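PDB 4X00: putative hydrolase from Burkholderia cenocepacia, which probably acts as a hydrolase of the alpha/beta hydrolase fold, perhaps an aryl esterase, though its natural substrate is not established. Local coordinates for residues A[255-258]-A[263-266]; A[172-175]-A[179-182]; A[54-59]-A[268-273]; A[37-42]-A[48-53]. All blocks are in the same frame, centred on the assembly; numbering follows the deposited sequence.

Interaction 1 of 4, residues A[255-258]-A[263-266]; sequences ADSG and LEEP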
loop_
_atom_site.group_PDB
_atom_site.type_symbol
_atom_site.label_atom_id
_atom_site.label_comp_id
_atom_site.label_asym_id
_atom_site.label_seq_id
_atom_site.Cartn_x
_atom_site.Cartn_y
_atom_site.Cartn_z
ATOM N N ALA A 255 -19.367 -1.572 1.328
ATOM C CA ALA A 255 -20.179 -1.097 2.440
ATOM C C ALA A 255 -19.802 -1.669 3.809
ATOM O O ALA A 255 -19.841 -0.947 4.816
ATOM C CB ALA A 255 -21.657 -1.411 2.158
ATOM N N ASP A 256 -19.439 -2.948 3.841
ATOM C CA ASP A 256 -19.240 -3.613 5.124
ATOM C C ASP A 256 -17.783 -3.980 5.367
ATOM O O ASP A 256 -17.468 -4.809 6.201
ATOM C CB ASP A 256 -20.137 -4.845 5.199
ATOM C CG ASP A 256 -21.620 -4.491 5.086
ATOM O OD1 ASP A 256 -22.028 -3.444 5.631
ATOM O OD2 ASP A 256 -22.377 -5.249 4.439
ATOM N N SER A 257 -16.882 -3.305 4.660
ATOM C CA SER A 257 -15.448 -3.430 4.958
ATOM C C SER A 257 -14.924 -2.175 5.589
ATOM O O SER A 257 -15.454 -1.062 5.397
ATOM C CB SER A 257 -14.610 -3.691 3.707
ATOM O OG SER A 257 -14.767 -5.008 3.227
ATOM N N GLY A 258 -13.846 -2.354 6.341
ATOM C CA GLY A 258 -13.042 -1.243 6.835
ATOM C C GLY A 258 -11.808 -1.025 5.976
ATOM O O GLY A 258 -11.885 -1.090 4.740
ATOM N N LEU A 263 -8.450 -8.163 2.589
ATOM C CA LEU A 263 -8.511 -9.243 3.578
ATOM C C LEU A 263 -9.944 -9.486 4.006
ATOM O O LEU A 263 -10.336 -10.631 4.244
ATOM C CB LEU A 263 -7.650 -8.893 4.812
ATOM C CG LEU A 263 -6.150 -9.173 4.604
ATOM C CD1 LEU A 263 -5.322 -8.431 5.683
ATOM C CD2 LEU A 263 -5.836 -10.667 4.612
ATOM N N GLU A 264 -10.728 -8.411 4.114
ATOM C CA GLU A 264 -12.102 -8.534 4.646
ATOM C C GLU A 264 -13.113 -9.120 3.659
ATOM O O GLU A 264 -14.041 -9.846 4.076
ATOM C CB GLU A 264 -12.608 -7.175 5.127
ATOM C CG GLU A 264 -11.748 -6.607 6.282
ATOM C CD GLU A 264 -12.156 -5.214 6.694
ATOM O OE1 GLU A 264 -13.272 -5.048 7.204
ATOM O OE2 GLU A 264 -11.355 -4.268 6.524
ATOM N N GLU A 265 -12.961 -8.785 2.385
ATOM C CA GLU A 265 -13.825 -9.273 1.312
ATOM C C GLU A 265 -12.937 -9.749 0.162
ATOM O O GLU A 265 -12.910 -9.137 -0.914
ATOM C CB GLU A 265 -14.788 -8.168 0.852
ATOM C CG GLU A 265 -15.831 -7.819 1.903
ATOM C CD GLU A 265 -16.867 -6.826 1.400
ATOM O OE1 GLU A 265 -17.527 -7.093 0.377
ATOM O OE2 GLU A 265 -17.050 -5.771 2.039
ATOM N N PRO A 266 -12.179 -10.826 0.388
ATOM C CA PRO A 266 -11.111 -11.171 -0.563
ATOM C C PRO A 266 -11.649 -11.688 -1.891
ATOM O O PRO A 266 -11.014 -11.422 -2.916
ATOM C CB PRO A 266 -10.327 -12.267 0.194
ATOM C CG PRO A 266 -11.335 -12.879 1.122
ATOM C CD PRO A 266 -12.199 -11.715 1.569
#
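Two hydrogen bonds join S257 and G258 to the carboxylates of E265 and E264. The first runs between side chains. S257 OG donates to E265 OE2 over 2.7 Å. The oxygen is met on its anti side, 28° out of the carboxylate plane. The second goes from backbone to side chain. G258 N reaches E264 OE1 at 2.9 Å, with a nearly straight N-H...O angle of 172°. This oxygen is met on its syn side, again well off the plane. E264 and E265 both have CG beside their own backbone N, and both chains run extended from there. Two neighbouring glutamates thus reach the same loop side by side.

Packing is the second kind of contact. S257 OG sits 3.6 Å from E264 CB and 3.3 Å from E265 CG, so the hydroxyl lies against both glutamates. S257 CA comes within 3.5 Å of E264 OE1.

Each carboxylate is gripped by more than one group. E264 OE1 also accepts from the backbone N of H178 and R179, and E264 OE2 from A260 N. E265 OE1 forms a salt bridge with R268. These donors are consistent with a charged, firmly oriented E264. The contact ties the loop after strand 250-254 to the end of helix 261-264. In alpha/beta hydrolases this loop carries the histidine of the Ser-His-Asp triad, for which H259, directly after G258, is the likely candidate.

Interaction 2 of 4, residues A[172-175]-A[179-182]; sequences FLRL and RQPD. With EDO (1,2-ethanediol), chain K.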
loop_
_atom_site.group_PDB
_atom_site.type_symbol
_atom_site.label_atom_id
_atom_site.label_comp_id
_atom_site.label_asym_id
_atom_site.label_seq_id
_atom_site.Cartn_x
_atom_site.Cartn_y
_atom_site.Cartn_z
ATOM N N PHE A 172 -3.702 0.181 16.575
ATOM C CA PHE A 172 -3.699 0.577 15.171
ATOM C C PHE A 172 -4.099 -0.606 14.285
ATOM O O PHE A 172 -4.863 -0.449 13.325
ATOM C CB PHE A 172 -2.308 1.088 14.791
ATOM C CG PHE A 172 -2.208 1.505 13.364
ATOM C CD1 PHE A 172 -2.553 2.793 13.013
ATOM C CD2 PHE A 172 -1.743 0.633 12.386
ATOM C CE1 PHE A 172 -2.470 3.211 11.676
ATOM C CE2 PHE A 172 -1.636 1.060 11.042
ATOM C CZ PHE A 172 -2.010 2.351 10.704
ATOM N N LEU A 173 -3.532 -1.779 14.549
ATOM C CA LEU A 173 -3.856 -2.944 13.709
ATOM C C LEU A 173 -5.345 -3.271 13.839
ATOM O O LEU A 173 -5.996 -3.623 12.840
ATOM C CB LEU A 173 -3.005 -4.152 14.096
ATOM C CG LEU A 173 -3.150 -5.401 13.200
ATOM C CD1 LEU A 173 -2.814 -5.095 11.753
ATOM C CD2 LEU A 173 -2.275 -6.510 13.727
ATOM N N ARG A 174 -5.934 -3.146 15.039
ATOM C CA ARG A 174 -7.377 -3.381 15.178
ATOM C C ARG A 174 -8.172 -2.391 14.338
ATOM O O ARG A 174 -9.216 -2.750 13.782
ATOM C CB ARG A 174 -7.795 -3.279 16.642
ATOM C CG ARG A 174 -7.340 -4.444 17.493
ATOM C CD ARG A 174 -8.077 -5.717 17.103
ATOM N NE ARG A 174 -7.672 -6.861 17.922
ATOM C CZ ARG A 174 -7.951 -8.128 17.627
ATOM N NH1 ARG A 174 -8.639 -8.426 16.523
ATOM N NH2 ARG A 174 -7.545 -9.095 18.446
ATOM N N LEU A 175 -7.680 -1.156 14.229
ATOM C CA LEU A 175 -8.350 -0.133 13.428
ATOM C C LEU A 175 -8.238 -0.417 11.933
ATOM O O LEU A 175 -8.892 0.252 11.137
ATOM C CB LEU A 175 -7.763 1.247 13.741
ATOM C CG LEU A 175 -8.211 1.755 15.121
ATOM C CD1 LEU A 175 -7.338 2.976 15.473
ATOM C CD2 LEU A 175 -9.702 2.111 15.168
ATOM N N ARG A 179 -14.375 -6.013 9.597
ATOM C CA ARG A 179 -14.515 -7.464 9.779
ATOM C C ARG A 179 -13.179 -7.948 10.367
ATOM O O ARG A 179 -12.207 -8.065 9.637
ATOM C CB ARG A 179 -14.819 -8.181 8.438
ATOM C CG ARG A 179 -16.090 -7.778 7.662
ATOM C CD ARG A 179 -16.268 -8.707 6.437
ATOM N NE ARG A 179 -17.525 -8.520 5.724
ATOM C CZ ARG A 179 -17.916 -9.271 4.688
ATOM N NH1 ARG A 179 -17.141 -10.254 4.228
ATOM N NH2 ARG A 179 -19.077 -9.034 4.113
ATOM N N GLN A 180 -13.094 -8.162 11.679
ATOM C CA GLN A 180 -11.813 -8.576 12.252
ATOM C C GLN A 180 -11.390 -9.933 11.729
ATOM O O GLN A 180 -12.225 -10.815 11.539
ATOM C CB GLN A 180 -11.869 -8.625 13.780
ATOM C CG GLN A 180 -12.048 -7.250 14.430
ATOM C CD GLN A 180 -10.886 -6.275 14.153
ATOM O OE1 GLN A 180 -9.717 -6.658 14.135
ATOM N NE2 GLN A 180 -11.213 -5.004 14.017
ATOM N N PRO A 181 -10.083 -10.101 11.500
ATOM C CA PRO A 181 -9.566 -11.404 11.059
ATOM C C PRO A 181 -9.643 -12.432 12.177
ATOM O O PRO A 181 -9.875 -12.078 13.335
ATOM C CB PRO A 181 -8.114 -11.111 10.678
ATOM C CG PRO A 181 -7.761 -9.907 11.443
ATOM C CD PRO A 181 -9.009 -9.104 11.682
ATOM N N ASP A 182 -9.462 -13.699 11.853
ATOM C CA ASP A 182 -9.432 -14.680 12.934
ATOM C C ASP A 182 -8.213 -14.392 13.824
ATOM O O ASP A 182 -7.277 -13.670 13.429
ATOM C CB ASP A 182 -9.377 -16.101 12.400
ATOM C CG ASP A 182 -8.160 -16.340 11.544
ATOM O OD1 ASP A 182 -7.088 -16.625 12.097
ATOM O OD2 ASP A 182 -8.251 -16.221 10.309
HETATM C C1 EDO K . -9.454 -11.134 7.038
HETATM O O1 EDO K . -8.359 -11.830 7.594
HETATM C C2 EDO K . -10.062 -10.022 7.877
HETATM O O2 EDO K . -11.481 -10.196 7.933
HETATM O O HOH W 1 -9.092 -10.864 15.608
#
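Q180 faces R174 across a short surface loop and meets it with both ends of its amide. Its CB points toward segment 172-175. The chain then bends at CG, which turns the amide to R174. CG itself passes 4.2 Å from R174 NH1. CD is 3.9 Å from both R174 O and R174 NH1.

At the tip, NE2 donates to R174 O over 3.0 Å. The bond is nearly straight at 172°. It lies in the carbonyl plane, on a lone pair, and also in the amide plane of Q180. The other branch, OE1, accepts from R174 NH1 at 3.2 Å. Here the guanidinium uses its edge, while NH1 stands 41° above the carbonyl plane of Q180. The two flat groups are turned 64° apart. OE1 also touches R174 CD at 3.5 Å, where the arginine chain, bent at chi2, stands off its helix.

A water accepts from R174 NH1 at 2.6 Å and donates to P181 O at 2.7 Å. The guanidinium also makes a cation-pi contact with F186. R174 has two conformers, and its side-chain contacts are those of the one described.

The glutamine therefore ties R174, on helix 162-174, to the loop that follows. D182 then N-caps the next helix, 183-194. These two helices and their connecting loop lie between strands 132-136 and 222-227 in the chain, where alpha/beta hydrolases commonly carry their cap.

Interaction 3 of 4, residues A[54-59]-A[268-273]; sequences LQDPRL and RFNRDL. With EDO (1,2-ethanediol), chain H.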
loop_
_atom_site.group_PDB
_atom_site.type_symbol
_atom_site.label_atom_id
_atom_site.label_comp_id
_atom_site.label_asym_id
_atom_site.label_seq_id
_atom_site.Cartn_x
_atom_site.Cartn_y
_atom_site.Cartn_z
ATOM N N LEU A 54 -2.296 -13.650 -3.276
ATOM C CA LEU A 54 -1.293 -14.569 -3.818
ATOM C C LEU A 54 -1.736 -16.022 -3.846
ATOM O O LEU A 54 -1.266 -16.794 -4.678
ATOM C CB LEU A 54 0.000 -14.482 -3.008
ATOM C CG LEU A 54 0.525 -13.073 -2.812
ATOM C CD1 LEU A 54 1.714 -13.089 -1.867
ATOM C CD2 LEU A 54 0.889 -12.480 -4.185
ATOM N N GLN A 55 -2.621 -16.398 -2.937
ATOM C CA GLN A 55 -3.092 -17.779 -2.868
ATOM C C GLN A 55 -4.274 -18.108 -3.767
ATOM O O GLN A 55 -4.672 -19.257 -3.845
ATOM C CB GLN A 55 -3.476 -18.123 -1.422
ATOM C CG GLN A 55 -2.298 -18.141 -0.452
ATOM C CD GLN A 55 -2.746 -18.125 1.010
ATOM O OE1 GLN A 55 -3.946 -18.089 1.309
ATOM N NE2 GLN A 55 -1.778 -18.146 1.928
ATOM N N ASP A 56 -4.849 -17.111 -4.432
ATOM C CA ASP A 56 -6.044 -17.332 -5.239
ATOM C C ASP A 56 -5.675 -17.921 -6.596
ATOM O O ASP A 56 -4.983 -17.278 -7.365
ATOM C CB ASP A 56 -6.796 -16.015 -5.405
ATOM C CG ASP A 56 -8.179 -16.205 -6.010
ATOM O OD1 ASP A 56 -8.397 -17.216 -6.690
ATOM O OD2 ASP A 56 -9.047 -15.332 -5.842
ATOM N N PRO A 57 -6.150 -19.143 -6.894
ATOM C CA PRO A 57 -5.853 -19.749 -8.197
ATOM C C PRO A 57 -6.222 -18.828 -9.361
ATOM O O PRO A 57 -5.560 -18.850 -10.414
ATOM C CB PRO A 57 -6.725 -21.005 -8.206
ATOM C CG PRO A 57 -6.945 -21.335 -6.806
ATOM C CD PRO A 57 -6.931 -20.046 -6.024
ATOM N N ARG A 58 -7.265 -18.031 -9.167
ATOM C CA ARG A 58 -7.805 -17.182 -10.239
ATOM C C ARG A 58 -6.903 -15.991 -10.576
ATOM O O ARG A 58 -7.101 -15.328 -11.590
ATOM C CB ARG A 58 -9.196 -16.674 -9.874
ATOM N N LEU A 59 -5.903 -15.724 -9.739
ATOM C CA LEU A 59 -4.939 -14.672 -10.032
ATOM C C LEU A 59 -3.590 -15.214 -10.493
ATOM O O LEU A 59 -2.693 -14.429 -10.784
ATOM C CB LEU A 59 -4.720 -13.797 -8.805
ATOM C CG LEU A 59 -5.935 -12.990 -8.328
ATOM C CD1 LEU A 59 -5.573 -12.156 -7.132
ATOM C CD2 LEU A 59 -6.440 -12.080 -9.462
ATOM N N ARG A 268 -14.460 -10.783 -3.453
ATOM C CA ARG A 268 -14.870 -9.584 -4.169
ATOM C C ARG A 268 -13.662 -8.765 -4.626
ATOM O O ARG A 268 -13.585 -8.337 -5.789
ATOM C CB ARG A 268 -15.789 -8.746 -3.280
ATOM C CG ARG A 268 -16.266 -7.454 -3.874
ATOM C CD ARG A 268 -17.086 -6.698 -2.849
ATOM N NE ARG A 268 -17.625 -5.451 -3.366
ATOM C CZ ARG A 268 -18.315 -4.601 -2.618
ATOM N NH1 ARG A 268 -18.567 -4.896 -1.316
ATOM N NH2 ARG A 268 -18.801 -3.485 -3.163
ATOM N N PHE A 269 -12.688 -8.599 -3.734
ATOM C CA PHE A 269 -11.509 -7.821 -4.087
ATOM C C PHE A 269 -10.770 -8.442 -5.261
ATOM O O PHE A 269 -10.367 -7.735 -6.185
ATOM C CB PHE A 269 -10.586 -7.690 -2.875
ATOM C CG PHE A 269 -9.364 -6.856 -3.162
ATOM C CD1 PHE A 269 -9.418 -5.479 -3.047
ATOM C CD2 PHE A 269 -8.204 -7.452 -3.630
ATOM C CE1 PHE A 269 -8.314 -4.697 -3.357
ATOM C CE2 PHE A 269 -7.089 -6.667 -3.936
ATOM C CZ PHE A 269 -7.171 -5.304 -3.835
ATOM N N ASN A 270 -10.580 -9.758 -5.219
ATOM C CA ASN A 270 -9.807 -10.413 -6.267
ATOM C C ASN A 270 -10.539 -10.368 -7.595
ATOM O O ASN A 270 -9.904 -10.301 -8.656
ATOM C CB ASN A 270 -9.501 -11.855 -5.884
ATOM C CG ASN A 270 -8.547 -11.943 -4.716
ATOM O OD1 ASN A 270 -7.977 -10.926 -4.295
ATOM N ND2 ASN A 270 -8.332 -13.154 -4.218
ATOM N N ARG A 271 -11.870 -10.450 -7.546
ATOM C CA ARG A 271 -12.691 -10.257 -8.740
ATOM C C ARG A 271 -12.500 -8.840 -9.307
ATOM O O ARG A 271 -12.214 -8.663 -10.497
ATOM C CB ARG A 271 -14.167 -10.501 -8.381
ATOM C CG ARG A 271 -15.077 -10.464 -9.612
ATOM C CD ARG A 271 -16.549 -10.243 -9.197
ATOM N NE ARG A 271 -16.747 -8.866 -8.762
ATOM C CZ ARG A 271 -17.510 -8.476 -7.732
ATOM N NH1 ARG A 271 -18.210 -9.363 -7.025
ATOM N NH2 ARG A 271 -17.573 -7.193 -7.399
ATOM N N ASP A 272 -12.638 -7.823 -8.447
ATOM C CA ASP A 272 -12.446 -6.448 -8.904
ATOM C C ASP A 272 -11.040 -6.219 -9.450
ATOM O O ASP A 272 -10.869 -5.519 -10.455
ATOM C CB ASP A 272 -12.726 -5.481 -7.753
ATOM C CG ASP A 272 -14.203 -5.300 -7.461
ATOM O OD1 ASP A 272 -15.078 -5.643 -8.308
ATOM O OD2 ASP A 272 -14.497 -4.772 -6.375
ATOM N N LEU A 273 -10.034 -6.792 -8.797
ATOM C CA LEU A 273 -8.653 -6.590 -9.234
ATOM C C LEU A 273 -8.424 -7.239 -10.586
ATOM O O LEU A 273 -7.889 -6.601 -11.517
ATOM C CB LEU A 273 -7.678 -7.146 -8.192
ATOM C CG LEU A 273 -6.210 -7.102 -8.626
ATOM C CD1 LEU A 273 -5.757 -5.646 -8.964
ATOM C CD2 LEU A 273 -5.320 -7.699 -7.533
HETATM C C1 EDO H . -18.668 -2.672 -6.133
HETATM O O1 EDO H . -19.727 -3.649 -5.995
HETATM C C2 EDO H . -17.352 -3.293 -6.591
HETATM O O2 EDO H . -17.081 -4.530 -5.925
#
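The carboxylate of D56 and the amide of N270 approach from opposite directions, with their planes 46° apart. N270 ND2 donates to D56 OD2 over 2.8 Å, at an N-H...O angle of 153°. The acceptor uses its anti lone pair, away from OD1, and is somewhat tilted from the amide plane. The edge of the F269 ring meets N270 OD1 in its plane. L59 CD1 packs on the amide too, 3.8 Å from N270 CG, and the two side chains cross at about a right angle.

D56 has CG anti to the backbone N (chi1 -169°), and this points the carboxylate at the helix. Its second oxygen, OD1, stays within the loop and accepts from R58 N at 2.8 Å. That bond makes an Asx turn, which leads into and overlaps the 3-10 segment 57-59. One aspartate thus shapes its own loop and holds the C-terminal helix 266-280. In the alpha/beta hydrolase fold this last helix packs against the central sheet. F269 and L273 take part in that packing, F269 on V136 and L225, L273 on V134. The amide of N270 is shared with helix 51-54: OD1 accepts from Q53 NE2, and ND2 also donates to K52 O. These bonds fix its rotation.

L59 CD1 also approaches L273 CD2 at 4.5 Å, which continues the apolar side of the contact.

Around the helix from N270, an ethanediol O2, probably from the crystallisation liquor, accepts from R268 NE at 2.8 Å and donates to D272 OD2. R271 NH2 makes a salt bridge with D272 OD1 at 3.1 Å.

Interaction 4 of 4, residues A[37-42]-A[48-53]; sequences IIFIHG and LNWSKQ. With EDO (1,2-ethanediol), chain F.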
loop_
_atom_site.group_PDB
_atom_site.type_symbol
_atom_site.label_atom_id
_atom_site.label_comp_id
_atom_site.label_asym_id
_atom_site.label_seq_id
_atom_site.Cartn_x
_atom_site.Cartn_y
_atom_site.Cartn_z
ATOM N N ILE A 37 1.534 -7.630 -11.709
ATOM C CA ILE A 37 0.854 -6.811 -10.722
ATOM C C ILE A 37 1.812 -6.644 -9.557
ATOM O O ILE A 37 2.347 -7.650 -9.058
ATOM C CB ILE A 37 -0.457 -7.451 -10.211
ATOM C CG1 ILE A 37 -1.385 -7.803 -11.390
ATOM C CG2 ILE A 37 -1.125 -6.524 -9.181
ATOM C CD1 ILE A 37 -2.602 -8.628 -10.971
ATOM N N ILE A 38 2.092 -5.403 -9.170
ATOM C CA ILE A 38 2.958 -5.121 -8.023
ATOM C C ILE A 38 2.110 -4.587 -6.883
ATOM O O ILE A 38 1.415 -3.566 -7.045
ATOM C CB ILE A 38 4.051 -4.114 -8.394
ATOM C CG1 ILE A 38 4.964 -4.682 -9.496
ATOM C CG2 ILE A 38 4.851 -3.736 -7.170
ATOM C CD1 ILE A 38 5.904 -3.637 -10.129
ATOM N N PHE A 39 2.142 -5.327 -5.762
ATOM C CA PHE A 39 1.385 -5.004 -4.561
ATOM C C PHE A 39 2.257 -4.239 -3.577
ATOM O O PHE A 39 3.381 -4.663 -3.294
ATOM C CB PHE A 39 0.885 -6.265 -3.878
ATOM C CG PHE A 39 -0.069 -7.069 -4.716
ATOM C CD1 PHE A 39 0.411 -8.007 -5.608
ATOM C CD2 PHE A 39 -1.450 -6.908 -4.577
ATOM C CE1 PHE A 39 -0.473 -8.778 -6.372
ATOM C CE2 PHE A 39 -2.347 -7.660 -5.339
ATOM C CZ PHE A 39 -1.852 -8.599 -6.227
ATOM N N ILE A 40 1.731 -3.132 -3.058
ATOM C CA ILE A 40 2.459 -2.220 -2.173
ATOM C C ILE A 40 1.666 -2.091 -0.902
ATOM O O ILE A 40 0.546 -1.574 -0.931
ATOM C CB ILE A 40 2.624 -0.835 -2.818
ATOM C CG1 ILE A 40 3.192 -0.973 -4.233
ATOM C CG2 ILE A 40 3.538 0.047 -1.954
ATOM C CD1 ILE A 40 2.902 0.244 -5.100
ATOM N N HIS A 41 2.182 -2.624 0.203
ATOM C CA HIS A 41 1.419 -2.639 1.442
ATOM C C HIS A 41 1.431 -1.280 2.162
ATOM O O HIS A 41 1.983 -0.298 1.652
ATOM C CB HIS A 41 1.934 -3.746 2.378
ATOM C CG HIS A 41 3.317 -3.502 2.912
ATOM N ND1 HIS A 41 3.573 -2.681 3.993
ATOM C CD2 HIS A 41 4.520 -3.999 2.521
ATOM C CE1 HIS A 41 4.885 -2.668 4.231
ATOM N NE2 HIS A 41 5.479 -3.482 3.370
ATOM N N GLY A 42 0.785 -1.233 3.326
ATOM C CA GLY A 42 0.619 0.000 4.071
ATOM C C GLY A 42 1.390 -0.003 5.380
ATOM O O GLY A 42 2.190 -0.906 5.665
ATOM N N LEU A 48 3.107 -10.023 3.800
ATOM C CA LEU A 48 2.106 -10.948 4.351
ATOM C C LEU A 48 0.692 -10.438 4.229
ATOM O O LEU A 48 -0.246 -11.253 4.235
ATOM C CB LEU A 48 2.387 -11.243 5.841
ATOM C CG LEU A 48 3.727 -11.944 6.069
ATOM C CD1 LEU A 48 3.906 -12.227 7.565
ATOM C CD2 LEU A 48 3.933 -13.219 5.230
ATOM N N ASN A 49 0.507 -9.123 4.108
ATOM C CA ASN A 49 -0.853 -8.605 3.944
ATOM C C ASN A 49 -1.578 -9.145 2.728
ATOM O O ASN A 49 -2.793 -9.154 2.721
ATOM C CB ASN A 49 -0.837 -7.088 3.851
ATOM C CG ASN A 49 -0.501 -6.440 5.146
ATOM O OD1 ASN A 49 0.486 -5.709 5.227
ATOM N ND2 ASN A 49 -1.318 -6.650 6.154
ATOM N N TRP A 50 -0.820 -9.573 1.712
ATOM C CA TRP A 50 -1.402 -9.908 0.411
ATOM C C TRP A 50 -1.651 -11.395 0.214
ATOM O O TRP A 50 -1.934 -11.832 -0.894
ATOM C CB TRP A 50 -0.498 -9.378 -0.699
ATOM C CG TRP A 50 -0.308 -7.902 -0.666
ATOM C CD1 TRP A 50 0.863 -7.221 -0.393
ATOM C CD2 TRP A 50 -1.311 -6.905 -0.881
ATOM N NE1 TRP A 50 0.638 -5.870 -0.446
ATOM C CE2 TRP A 50 -0.680 -5.644 -0.778
ATOM C CE3 TRP A 50 -2.677 -6.958 -1.227
ATOM C CZ2 TRP A 50 -1.373 -4.435 -0.991
ATOM C CZ3 TRP A 50 -3.361 -5.760 -1.427
ATOM C CH2 TRP A 50 -2.716 -4.522 -1.302
ATOM N N SER A 51 -1.625 -12.176 1.285
ATOM C CA SER A 51 -1.733 -13.631 1.175
ATOM C C SER A 51 -3.000 -14.115 0.452
ATOM O O SER A 51 -2.962 -15.096 -0.292
ATOM C CB SER A 51 -1.676 -14.282 2.552
ATOM O OG SER A 51 -2.836 -13.976 3.283
ATOM N N LYS A 52 -4.132 -13.447 0.667
ATOM C CA LYS A 52 -5.364 -13.930 0.037
ATOM C C LYS A 52 -5.415 -13.621 -1.449
ATOM O O LYS A 52 -6.226 -14.206 -2.188
ATOM C CB LYS A 52 -6.591 -13.348 0.732
ATOM C CG LYS A 52 -6.680 -13.763 2.193
ATOM C CD LYS A 52 -8.007 -13.403 2.758
ATOM C CE LYS A 52 -8.043 -13.629 4.255
ATOM N NZ LYS A 52 -9.344 -13.166 4.773
ATOM N N GLN A 53 -4.579 -12.696 -1.900
ATOM C CA GLN A 53 -4.426 -12.446 -3.343
ATOM C C GLN A 53 -3.448 -13.477 -3.918
ATOM O O GLN A 53 -3.738 -14.122 -4.940
ATOM C CB GLN A 53 -3.934 -11.018 -3.618
ATOM C CG GLN A 53 -5.002 -9.946 -3.364
ATOM C CD GLN A 53 -5.511 -9.908 -1.931
ATOM O OE1 GLN A 53 -4.731 -9.622 -1.009
ATOM N NE2 GLN A 53 -6.816 -10.167 -1.721
HETATM C C1 EDO F . -2.816 -12.231 6.140
HETATM O O1 EDO F . -3.700 -13.298 5.774
HETATM C C2 EDO F . -1.609 -12.821 6.859
HETATM O O2 EDO F . -0.754 -13.480 5.912
#
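Strand 37-40 passes alongside the turn that leads into helix 51-54, with CA atoms nearest at F39 and W50 (7.5 Å) and at H41 and N49 (6.9 Å). The largest share of the contact falls to W50 and F39. F39 CB sits over one face of the indole, 3.4 Å from the centroid of its five-membered ring and only 9° off the ring normal. This is a CH-pi contact. The phenyl ring then slants past the six-membered ring, with centroids 5.0 Å apart and planes at 47°. F39 CD2 comes to 3.6 Å from W50 CE3. Further out, F39 CE2 reaches Q53 CG.

The edge of the indole turns to the strand backbone. W50 CZ2 is 3.4 Å from I40 O, and W50 NE1 lies 3.7 Å from H41 N, near the ring plane. H41 CB packs beside N49 OD1, which accepts from S46 N. With CG between backbone N and carbonyl carbon (chi1 68°), the H41 ring swings to G42, and ND1 donates to G42 O at 2.8 Å. NE2 accepts from L69 N, so the ring is held at both nitrogens.

Strand 36-40 lies between strands 63-67 and 107-111 in the sheet. It forms a beta-alpha-beta unit with helix 51-54 and strand 63-67. W50 also touches W111 and T66 of the flanking strands. Q53 bonds through NE2 to F262 O and N270 OD1, and F39 touches L273, which brings in helix 266-280.

Going from the N terminus, interaction 4 closes first, joining strand 36-40 to the helix 51-54 that follows it. Residues 54-59 come next, but interaction 3 closes only when the chain returns as helix 266-280, more than 200 residues later. Interactions 2 and 1 nest in series inside that long loop. Interaction 2 closes a short turn between helices 162-174 and 183-194. Interaction 1 closes the loop after strand 250-254 onto the end of helix 261-264, just before helix 266-280. No loops cross. E264 to R179 connects interactions 1 and 2, and L263 to K52 connects 1 and 4. Q53 and K52 meet N270 between interactions 4 and 3.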